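Thiamin pyrophosphokinase (Saccharomyces cerevisiae, PDB 1IG0) catalyses the transfer of pyrophosphate from ATP to thiamine, the only route by which yeast makes the cofactor thiamine diphosphate. Local coordinates at residues T84-Y89 with Y106-K111; D126-V131 with I203-T208; I134-N139 with N170-S175. All blocks are in the same frame, centred on the assembly; numbering follows the deposited sequence.

Interaction 1: residues T84-Y89 with Y106-K111; sequences TLRIKY and YKYYRK
Arg86 lays its aliphatic stem against the phenol end of Tyr108, and the contact changes with each step outward. CB only grazes the Tyr108 hydroxyl. CG, placed anti to the backbone N (chi1 171°), comes to 3.0 Å from Tyr108 OH, and CD lies 3.3 Å from Tyr108 CZ. A bend at chi3 then lifts the guanidinium above the ring near its normal, its plane 67° from the ring's, but Arg86 CZ is 5.3 Å from the centroid, at most a weak cation-pi attraction. At the tip NH1 makes a salt bridge to Glu83 and NH2 hydrogen-bonds the carbonyl oxygen of Tyr76, so a long residue with apolar methylenes and a polar end suits this buried place. Ile87 closes in obliquely, its CD1 3.8 Å from Tyr108 CZ; the 2.9 Å from CD1 to Tyr108 OH is shorter than van der Waals contact and doubtful. That hydroxyl has a weak hydrogen bond to Glu83. Beside this, one water bridges the segments, donating to Arg86 O and Tyr89 O and accepting from Tyr109 OH. Helix 103-111 links parallel strands 93-96 and 115-118 in a beta-alpha-beta crossover and packs on helix 83-88 in the Rossmann-like catalytic domain.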
loop_
_atom_site.group_PDB
_atom_site.type_symbol
_atom_site.label_atom_id
_atom_site.label_comp_id
_atom_site.label_asym_id
_atom_site.label_seq_id
_atom_site.Cartn_x
_atom_site.Cartn_y
_atom_site.Cartn_z
ATOM N N THR B 84 17.584 -30.130 2.667
ATOM C CA THR B 84 17.013 -30.708 3.876
ATOM C C THR B 84 15.894 -29.816 4.399
ATOM O O THR B 84 14.815 -30.295 4.749
ATOM C CB THR B 84 18.075 -30.861 4.983
ATOM O OG1 THR B 84 19.118 -31.735 4.533
ATOM C CG2 THR B 84 17.445 -31.430 6.246
ATOM N N LEU B 85 16.158 -28.515 4.450
ATOM C CA LEU B 85 15.169 -27.560 4.927
ATOM C C LEU B 85 14.033 -27.399 3.923
ATOM O O LEU B 85 12.864 -27.342 4.303
ATOM C CB LEU B 85 15.825 -26.202 5.196
ATOM C CG LEU B 85 16.798 -26.158 6.378
ATOM C CD1 LEU B 85 17.353 -24.751 6.535
ATOM C CD2 LEU B 85 16.080 -26.595 7.650
ATOM N N ARG B 86 14.378 -27.332 2.641
ATOM C CA ARG B 86 13.370 -27.187 1.599
ATOM C C ARG B 86 12.346 -28.312 1.706
ATOM O O ARG B 86 11.143 -28.076 1.610
ATOM C CB ARG B 86 14.019 -27.211 0.215
ATOM C CG ARG B 86 13.017 -27.288 -0.924
ATOM C CD ARG B 86 13.715 -27.428 -2.262
ATOM N NE ARG B 86 14.194 -26.153 -2.779
ATOM C CZ ARG B 86 15.043 -26.038 -3.795
ATOM N NH1 ARG B 86 15.511 -27.124 -4.397
ATOM N NH2 ARG B 86 15.409 -24.837 -4.220
ATOM N N ILE B 87 12.832 -29.534 1.901
ATOM C CA ILE B 87 11.959 -30.693 2.035
ATOM C C ILE B 87 11.192 -30.612 3.350
ATOM O O ILE B 87 10.072 -31.109 3.464
ATOM C CB ILE B 87 12.774 -32.012 1.993
ATOM C CG1 ILE B 87 13.120 -32.359 0.544
ATOM C CG2 ILE B 87 11.989 -33.148 2.635
ATOM C CD1 ILE B 87 11.905 -32.641 -0.322
ATOM N N LYS B 88 11.806 -29.976 4.340
ATOM C CA LYS B 88 11.186 -29.820 5.648
ATOM C C LYS B 88 10.048 -28.807 5.601
ATOM O O LYS B 88 9.104 -28.888 6.386
ATOM C CB LYS B 88 12.229 -29.371 6.675
ATOM C CG LYS B 88 11.652 -29.022 8.040
ATOM C CD LYS B 88 12.742 -28.590 9.011
ATOM C CE LYS B 88 12.152 -28.115 10.332
ATOM N NZ LYS B 88 11.343 -29.172 11.001
ATOM N N TYR B 89 10.136 -27.858 4.675
ATOM C CA TYR B 89 9.109 -26.831 4.566
ATOM C C TYR B 89 8.257 -26.901 3.306
ATOM O O TYR B 89 8.179 -25.944 2.533
ATOM C CB TYR B 89 9.751 -25.449 4.704
ATOM C CG TYR B 89 10.416 -25.263 6.047
ATOM C CD1 TYR B 89 11.780 -25.494 6.215
ATOM C CD2 TYR B 89 9.666 -24.922 7.169
ATOM C CE1 TYR B 89 12.379 -25.394 7.471
ATOM C CE2 TYR B 89 10.249 -24.822 8.426
ATOM C CZ TYR B 89 11.605 -25.059 8.571
ATOM O OH TYR B 89 12.181 -24.971 9.817
ATOM N N TYR B 106 6.992 -26.895 -10.270
ATOM C CA TYR B 106 5.801 -27.739 -10.298
ATOM C C TYR B 106 6.174 -29.202 -10.084
ATOM O O TYR B 106 5.592 -29.885 -9.240
ATOM C CB TYR B 106 5.072 -27.593 -11.636
ATOM C CG TYR B 106 3.929 -28.570 -11.813
ATOM C CD1 TYR B 106 2.779 -28.480 -11.030
ATOM C CD2 TYR B 106 4.009 -29.602 -12.746
ATOM C CE1 TYR B 106 1.735 -29.396 -11.173
ATOM C CE2 TYR B 106 2.973 -30.523 -12.897
ATOM C CZ TYR B 106 1.839 -30.413 -12.107
ATOM O OH TYR B 106 0.817 -31.324 -12.251
ATOM N N LYS B 107 7.148 -29.678 -10.854
ATOM C CA LYS B 107 7.590 -31.062 -10.746
ATOM C C LYS B 107 8.096 -31.409 -9.350
ATOM O O LYS B 107 7.801 -32.483 -8.828
ATOM C CB LYS B 107 8.696 -31.362 -11.765
ATOM C CG LYS B 107 8.233 -31.473 -13.212
ATOM C CD LYS B 107 9.232 -32.292 -14.025
ATOM C CE LYS B 107 8.765 -32.530 -15.456
ATOM N NZ LYS B 107 8.873 -31.309 -16.301
ATOM N N TYR B 108 8.858 -30.499 -8.751
ATOM C CA TYR B 108 9.413 -30.720 -7.420
ATOM C C TYR B 108 8.346 -30.928 -6.348
ATOM O O TYR B 108 8.415 -31.880 -5.570
ATOM C CB TYR B 108 10.300 -29.543 -7.010
ATOM C CG TYR B 108 10.850 -29.676 -5.607
ATOM C CD1 TYR B 108 11.890 -30.560 -5.324
ATOM C CD2 TYR B 108 10.307 -28.941 -4.553
ATOM C CE1 TYR B 108 12.377 -30.711 -4.028
ATOM C CE2 TYR B 108 10.784 -29.085 -3.252
ATOM C CZ TYR B 108 11.820 -29.971 -2.996
ATOM O OH TYR B 108 12.294 -30.112 -1.712
ATOM N N TYR B 109 7.365 -30.035 -6.303
ATOM C CA TYR B 109 6.308 -30.133 -5.306
ATOM C C TYR B 109 5.313 -31.243 -5.591
ATOM O O TYR B 109 4.750 -31.829 -4.664
ATOM C CB TYR B 109 5.592 -28.788 -5.166
ATOM C CG TYR B 109 6.416 -27.774 -4.405
ATOM C CD1 TYR B 109 6.610 -26.485 -4.898
ATOM C CD2 TYR B 109 7.022 -28.116 -3.197
ATOM C CE1 TYR B 109 7.394 -25.562 -4.207
ATOM C CE2 TYR B 109 7.802 -27.204 -2.498
ATOM C CZ TYR B 109 7.987 -25.930 -3.008
ATOM O OH TYR B 109 8.774 -25.033 -2.326
ATOM N N ARG B 110 5.095 -31.545 -6.865
ATOM C CA ARG B 110 4.170 -32.613 -7.200
ATOM C C ARG B 110 4.792 -33.931 -6.763
ATOM O O ARG B 110 4.125 -34.779 -6.171
ATOM C CB ARG B 110 3.892 -32.666 -8.701
ATOM C CG ARG B 110 2.638 -33.462 -9.007
ATOM C CD ARG B 110 2.460 -33.784 -10.478
ATOM N NE ARG B 110 1.093 -34.229 -10.747
ATOM C CZ ARG B 110 0.456 -35.164 -10.045
ATOM N NH1 ARG B 110 1.058 -35.763 -9.025
ATOM N NH2 ARG B 110 -0.790 -35.493 -10.353
ATOM N N LYS B 111 6.079 -34.091 -7.059
ATOM C CA LYS B 111 6.800 -35.305 -6.699
ATOM C C LYS B 111 6.765 -35.494 -5.186
ATOM O O LYS B 111 6.659 -36.618 -4.696
ATOM C CB LYS B 111 8.256 -35.222 -7.168
ATOM C CG LYS B 111 8.796 -36.525 -7.743
ATOM C CD LYS B 111 10.296 -36.672 -7.512
ATOM C CE LYS B 111 11.099 -35.522 -8.107
ATOM N NZ LYS B 111 11.046 -35.493 -9.594
HETATM O O HOH W 1 9.599 -26.226 0.166
#

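Interaction 2: residues D126-V131 with I203-T208; sequences DFTKCV and ITQLYT
Gln205 reaches across to segment 126-131 and lies flat on the ring of Phe127. Its CG sits over the middle of the ring face, 3.6 Å from the centroid in a CH-pi contact, and the amide continues the stack with its plane only 6° from the ring's. The closest atoms of these two residues are Phe127 CD2 and Gln205 CD, at 3.5 Å. A bend at chi2 folds the chain so that the amide can follow the ring and still bond within its own plane: NE2 donates to Thr128 OG1 over 3.2 Å, at 135° rather than straight. Glutamine suits the place because one chain supplies methylenes for the ring and a donor for the hydroxyl. Val131 lies beside both, with CG1 at the edge of the Phe127 ring and CG2 loosely 4.2 Å from Gln205 OE1. The start of helix 126-139 is tied by Thr125, a thiamine-pocket residue, whose OG1 bonds Thr128 N. The helix segments run roughly parallel, crossing at -37° with axes 11.3 Å apart. Phe127 and Gln205 both rest on Tyr220 of strand 216-221, Cys130 reaches strand 64-68, and Ile203 and Tyr207 pack against Phe196 and Val279 of the second subunit.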
loop_
_atom_site.group_PDB
_atom_site.type_symbol
_atom_site.label_atom_id
_atom_site.label_comp_id
_atom_site.label_asym_id
_atom_site.label_seq_id
_atom_site.Cartn_x
_atom_site.Cartn_y
_atom_site.Cartn_z
ATOM N N ASP B 126 -6.125 -14.992 -6.606
ATOM C CA ASP B 126 -5.538 -16.195 -6.041
ATOM C C ASP B 126 -5.791 -16.165 -4.539
ATOM O O ASP B 126 -5.932 -17.208 -3.902
ATOM C CB ASP B 126 -4.035 -16.251 -6.311
ATOM C CG ASP B 126 -3.712 -16.521 -7.768
ATOM O OD1 ASP B 126 -4.387 -17.375 -8.381
ATOM O OD2 ASP B 126 -2.773 -15.891 -8.293
ATOM N N PHE B 127 -5.856 -14.960 -3.978
ATOM C CA PHE B 127 -6.099 -14.794 -2.551
ATOM C C PHE B 127 -7.459 -15.396 -2.195
ATOM O O PHE B 127 -7.571 -16.184 -1.257
ATOM C CB PHE B 127 -6.068 -13.307 -2.178
ATOM C CG PHE B 127 -5.767 -13.047 -0.727
ATOM C CD1 PHE B 127 -4.746 -12.173 -0.365
ATOM C CD2 PHE B 127 -6.494 -13.676 0.279
ATOM C CE1 PHE B 127 -4.453 -11.930 0.974
ATOM C CE2 PHE B 127 -6.208 -13.439 1.621
ATOM C CZ PHE B 127 -5.187 -12.565 1.970
ATOM N N THR B 128 -8.489 -15.025 -2.949
ATOM C CA THR B 128 -9.830 -15.546 -2.701
ATOM C C THR B 128 -9.854 -17.056 -2.899
ATOM O O THR B 128 -10.533 -17.772 -2.164
ATOM C CB THR B 128 -10.870 -14.895 -3.632
ATOM O OG1 THR B 128 -10.952 -13.495 -3.343
ATOM C CG2 THR B 128 -12.241 -15.528 -3.428
ATOM N N LYS B 129 -9.116 -17.541 -3.891
ATOM C CA LYS B 129 -9.050 -18.975 -4.150
ATOM C C LYS B 129 -8.446 -19.673 -2.928
ATOM O O LYS B 129 -8.877 -20.761 -2.534
ATOM C CB LYS B 129 -8.185 -19.256 -5.383
ATOM C CG LYS B 129 -8.778 -18.784 -6.707
ATOM C CD LYS B 129 -7.852 -19.120 -7.867
ATOM C CE LYS B 129 -8.488 -18.793 -9.212
ATOM N NZ LYS B 129 -8.757 -17.340 -9.396
ATOM N N CYS B 130 -7.451 -19.029 -2.325
ATOM C CA CYS B 130 -6.779 -19.578 -1.156
ATOM C C CYS B 130 -7.651 -19.622 0.091
ATOM O O CYS B 130 -7.749 -20.661 0.739
ATOM C CB CYS B 130 -5.501 -18.789 -0.858
ATOM S SG CYS B 130 -4.168 -19.059 -2.048
ATOM N N VAL B 131 -8.285 -18.504 0.438
ATOM C CA VAL B 131 -9.125 -18.477 1.631
ATOM C C VAL B 131 -10.323 -19.416 1.510
ATOM O O VAL B 131 -10.756 -20.008 2.503
ATOM C CB VAL B 131 -9.612 -17.044 1.961
ATOM C CG1 VAL B 131 -8.427 -16.178 2.378
ATOM C CG2 VAL B 131 -10.315 -16.439 0.766
ATOM N N ILE B 203 -5.907 -5.554 1.136
ATOM C CA ILE B 203 -6.621 -4.783 2.143
ATOM C C ILE B 203 -8.116 -5.094 2.129
ATOM O O ILE B 203 -8.744 -5.158 3.182
ATOM C CB ILE B 203 -6.414 -3.263 1.947
ATOM C CG1 ILE B 203 -4.937 -2.911 2.153
ATOM C CG2 ILE B 203 -7.286 -2.486 2.926
ATOM C CD1 ILE B 203 -4.380 -3.344 3.493
ATOM N N THR B 204 -8.687 -5.291 0.944
ATOM C CA THR B 204 -10.112 -5.605 0.855
ATOM C C THR B 204 -10.424 -6.892 1.620
ATOM O O THR B 204 -11.490 -7.018 2.226
ATOM C CB THR B 204 -10.586 -5.784 -0.609
ATOM O OG1 THR B 204 -9.999 -6.965 -1.175
ATOM C CG2 THR B 204 -10.200 -4.576 -1.439
ATOM N N GLN B 205 -9.495 -7.844 1.586
ATOM C CA GLN B 205 -9.676 -9.120 2.275
ATOM C C GLN B 205 -9.938 -8.927 3.766
ATOM O O GLN B 205 -10.741 -9.648 4.360
ATOM C CB GLN B 205 -8.442 -10.006 2.084
ATOM C CG GLN B 205 -8.270 -10.593 0.685
ATOM C CD GLN B 205 -9.309 -11.653 0.350
ATOM O OE1 GLN B 205 -9.863 -12.301 1.239
ATOM N NE2 GLN B 205 -9.561 -11.851 -0.942
ATOM N N LEU B 206 -9.254 -7.965 4.376
ATOM C CA LEU B 206 -9.446 -7.696 5.797
ATOM C C LEU B 206 -10.904 -7.328 6.064
ATOM O O LEU B 206 -11.503 -7.778 7.044
ATOM C CB LEU B 206 -8.527 -6.559 6.257
ATOM C CG LEU B 206 -7.035 -6.896 6.334
ATOM C CD1 LEU B 206 -6.223 -5.632 6.554
ATOM C CD2 LEU B 206 -6.796 -7.894 7.458
ATOM N N TYR B 207 -11.470 -6.511 5.180
ATOM C CA TYR B 207 -12.859 -6.083 5.314
ATOM C C TYR B 207 -13.858 -7.177 4.940
ATOM O O TYR B 207 -14.794 -7.451 5.692
ATOM C CB TYR B 207 -13.135 -4.850 4.446
ATOM C CG TYR B 207 -12.498 -3.564 4.934
ATOM C CD1 TYR B 207 -11.351 -3.058 4.328
ATOM C CD2 TYR B 207 -13.063 -2.838 5.987
ATOM C CE1 TYR B 207 -10.779 -1.856 4.752
ATOM C CE2 TYR B 207 -12.499 -1.635 6.420
ATOM C CZ TYR B 207 -11.358 -1.150 5.797
ATOM O OH TYR B 207 -10.809 0.045 6.210
ATOM N N THR B 208 -13.662 -7.803 3.781
ATOM C CA THR B 208 -14.581 -8.843 3.318
ATOM C C THR B 208 -14.627 -10.095 4.193
ATOM O O THR B 208 -15.706 -10.632 4.447
ATOM C CB THR B 208 -14.272 -9.264 1.862
ATOM O OG1 THR B 208 -12.929 -9.755 1.772
ATOM C CG2 THR B 208 -14.443 -8.082 0.924
#

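Interaction 3: residues I134-N139 with N170-S175; sequences ISLHFN and NTMTES
Met172 reaches out from segment 170-175 and supplies nearly all of that segment's share of the contact, meeting Leu136, Asn139 and Ser135 along one side of segment 134-139. Its chain leaves the backbone extended, CG anti to the N (chi1 168°), and runs straight until a turn at chi3 swings the methyl group round towards Ser135. The sulfur therefore lies between two neighbours: Leu136 CD2 at 3.7 Å from Met172 SD, and Asn139, whose CB is 3.9 Å from the same SD. An unbranched, flexible and polarisable side chain suits a path that runs over Leu136 and the CB of Asn139 to end beside a serine hydroxyl. Leu136 meets it obliquely with a single branch, CD2, and the Leu136 side chain also packs on Leu168 and Ile165, one and two turns before Met172. The two helix segments approach to 10.5 Å between axes and cross at 50°. In the alpha/beta/alpha catalytic domain, helix 126-139 borders the sheet, with Ile134 and Phe138 set on strands 38-43 and 64-68, and helix 164-175 packs against helix 126-139 at this contact. Within its own helix Asn139 ND2 donates to Ser135 OG over 3.1 Å with the hydroxyl in the amide plane. Ser135 OG has a second hydrogen-bond partner in the hydroxyl of Tyr215, which accounts for a polar atom in this buried position. The methyl CE of Met172 comes to 3.3 Å from Ser135 OG, the hydroxyl oxygen with these two hydrogen-bond partners.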
loop_
_atom_site.group_PDB
_atom_site.type_symbol
_atom_site.label_atom_id
_atom_site.label_comp_id
_atom_site.label_asym_id
_atom_site.label_seq_id
_atom_site.Cartn_x
_atom_site.Cartn_y
_atom_site.Cartn_z
ATOM N N ILE B 134 -8.803 -22.730 2.169
ATOM C CA ILE B 134 -8.472 -22.850 3.583
ATOM C C ILE B 134 -9.701 -23.178 4.425
ATOM O O ILE B 134 -9.651 -24.054 5.290
ATOM C CB ILE B 134 -7.817 -21.551 4.101
ATOM C CG1 ILE B 134 -6.446 -21.379 3.439
ATOM C CG2 ILE B 134 -7.682 -21.596 5.619
ATOM C CD1 ILE B 134 -5.804 -20.030 3.678
ATOM N N SER B 135 -10.807 -22.484 4.170
ATOM C CA SER B 135 -12.030 -22.733 4.923
ATOM C C SER B 135 -12.536 -24.151 4.658
ATOM O O SER B 135 -12.949 -24.854 5.581
ATOM C CB SER B 135 -13.111 -21.720 4.547
ATOM O OG SER B 135 -14.227 -21.840 5.414
ATOM N N LEU B 136 -12.509 -24.568 3.396
ATOM C CA LEU B 136 -12.951 -25.911 3.037
ATOM C C LEU B 136 -12.095 -26.950 3.757
ATOM O O LEU B 136 -12.608 -27.931 4.299
ATOM C CB LEU B 136 -12.848 -26.116 1.522
ATOM C CG LEU B 136 -13.942 -25.479 0.660
ATOM C CD1 LEU B 136 -13.575 -25.605 -0.815
ATOM C CD2 LEU B 136 -15.280 -26.159 0.950
ATOM N N HIS B 137 -10.786 -26.727 3.762
ATOM C CA HIS B 137 -9.858 -27.644 4.415
ATOM C C HIS B 137 -10.231 -27.895 5.873
ATOM O O HIS B 137 -10.265 -29.039 6.328
ATOM C CB HIS B 137 -8.434 -27.085 4.366
ATOM C CG HIS B 137 -7.448 -27.886 5.159
ATOM N ND1 HIS B 137 -6.832 -29.013 4.661
ATOM C CD2 HIS B 137 -7.011 -27.749 6.434
ATOM C CE1 HIS B 137 -6.059 -29.538 5.596
ATOM N NE2 HIS B 137 -6.151 -28.790 6.680
ATOM N N PHE B 138 -10.507 -26.821 6.604
ATOM C CA PHE B 138 -10.845 -26.931 8.017
ATOM C C PHE B 138 -12.315 -27.169 8.344
ATOM O O PHE B 138 -12.626 -27.792 9.359
ATOM C CB PHE B 138 -10.391 -25.672 8.766
ATOM C CG PHE B 138 -8.907 -25.580 8.964
ATOM C CD1 PHE B 138 -8.180 -24.539 8.396
ATOM C CD2 PHE B 138 -8.235 -26.531 9.725
ATOM C CE1 PHE B 138 -6.803 -24.445 8.583
ATOM C CE2 PHE B 138 -6.859 -26.448 9.919
ATOM C CZ PHE B 138 -6.141 -25.403 9.347
ATOM N N ASN B 139 -13.218 -26.691 7.495
ATOM C CA ASN B 139 -14.638 -26.819 7.800
ATOM C C ASN B 139 -15.499 -27.759 6.963
ATOM O O ASN B 139 -16.693 -27.897 7.230
ATOM C CB ASN B 139 -15.262 -25.421 7.814
ATOM C CG ASN B 139 -14.478 -24.447 8.681
ATOM O OD1 ASN B 139 -14.170 -24.742 9.835
ATOM N ND2 ASN B 139 -14.155 -23.281 8.129
ATOM N N ASN B 170 -19.056 -22.083 -1.522
ATOM C CA ASN B 170 -20.391 -21.505 -1.421
ATOM C C ASN B 170 -21.396 -22.510 -0.867
ATOM O O ASN B 170 -22.210 -22.178 -0.003
ATOM C CB ASN B 170 -20.856 -21.010 -2.796
ATOM C CG ASN B 170 -20.207 -19.695 -3.196
ATOM O OD1 ASN B 170 -20.261 -19.288 -4.358
ATOM N ND2 ASN B 170 -19.597 -19.020 -2.230
ATOM N N THR B 171 -21.333 -23.740 -1.367
ATOM C CA THR B 171 -22.241 -24.788 -0.922
ATOM C C THR B 171 -22.047 -25.066 0.563
ATOM O O THR B 171 -23.017 -25.153 1.314
ATOM C CB THR B 171 -22.022 -26.093 -1.714
ATOM O OG1 THR B 171 -22.312 -25.862 -3.098
ATOM C CG2 THR B 171 -22.929 -27.203 -1.184
ATOM N N MET B 172 -20.793 -25.201 0.981
ATOM C CA MET B 172 -20.482 -25.457 2.383
ATOM C C MET B 172 -21.003 -24.336 3.276
ATOM O O MET B 172 -21.662 -24.585 4.288
ATOM C CB MET B 172 -18.969 -25.583 2.580
ATOM C CG MET B 172 -18.533 -25.562 4.045
ATOM S SD MET B 172 -16.749 -25.398 4.256
ATOM C CE MET B 172 -16.536 -23.660 3.832
ATOM N N THR B 173 -20.693 -23.101 2.894
ATOM C CA THR B 173 -21.104 -21.927 3.652
ATOM C C THR B 173 -22.605 -21.887 3.923
ATOM O O THR B 173 -23.041 -21.324 4.924
ATOM C CB THR B 173 -20.688 -20.632 2.920
ATOM O OG1 THR B 173 -19.261 -20.601 2.783
ATOM C CG2 THR B 173 -21.144 -19.402 3.696
ATOM N N GLU B 174 -23.390 -22.489 3.037
ATOM C CA GLU B 174 -24.842 -22.511 3.198
ATOM C C GLU B 174 -25.318 -23.330 4.398
ATOM O O GLU B 174 -26.359 -23.032 4.986
ATOM C CB GLU B 174 -25.503 -23.043 1.924
ATOM C CG GLU B 174 -25.558 -22.035 0.785
ATOM C CD GLU B 174 -26.110 -22.628 -0.497
ATOM O OE1 GLU B 174 -26.411 -21.855 -1.430
ATOM O OE2 GLU B 174 -26.236 -23.869 -0.574
ATOM N N SER B 175 -24.559 -24.360 4.761
ATOM C CA SER B 175 -24.925 -25.213 5.888
ATOM C C SER B 175 -23.996 -25.008 7.073
ATOM O O SER B 175 -24.054 -25.747 8.055
ATOM C CB SER B 175 -24.894 -26.687 5.469
ATOM O OG SER B 175 -25.868 -26.961 4.477
#

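All three contacts lie in the catalytic domain, but only interactions 2 and 3 share an element, helix 126-139, and their centres are 15 Å apart. The first turns of that helix meet helix 196-212 and the last turns meet helix 164-175, so one rod takes part in two packings. Interaction 1 stands apart, about 26 Å from interaction 2 and 28 Å from interaction 3, centre to centre. Interaction 2 lies near the substrate: the side chain of Phe127 is about 7 Å from a bound thiamine, and pocket residues Gln122 to Thr125 run directly into helix 126-139. Ile203, Thr204, Tyr207 and Thr208 of interaction 2 also touch the second subunit; the two separate sets of thiamine-pocket residues suggest a site probably formed by both subunits.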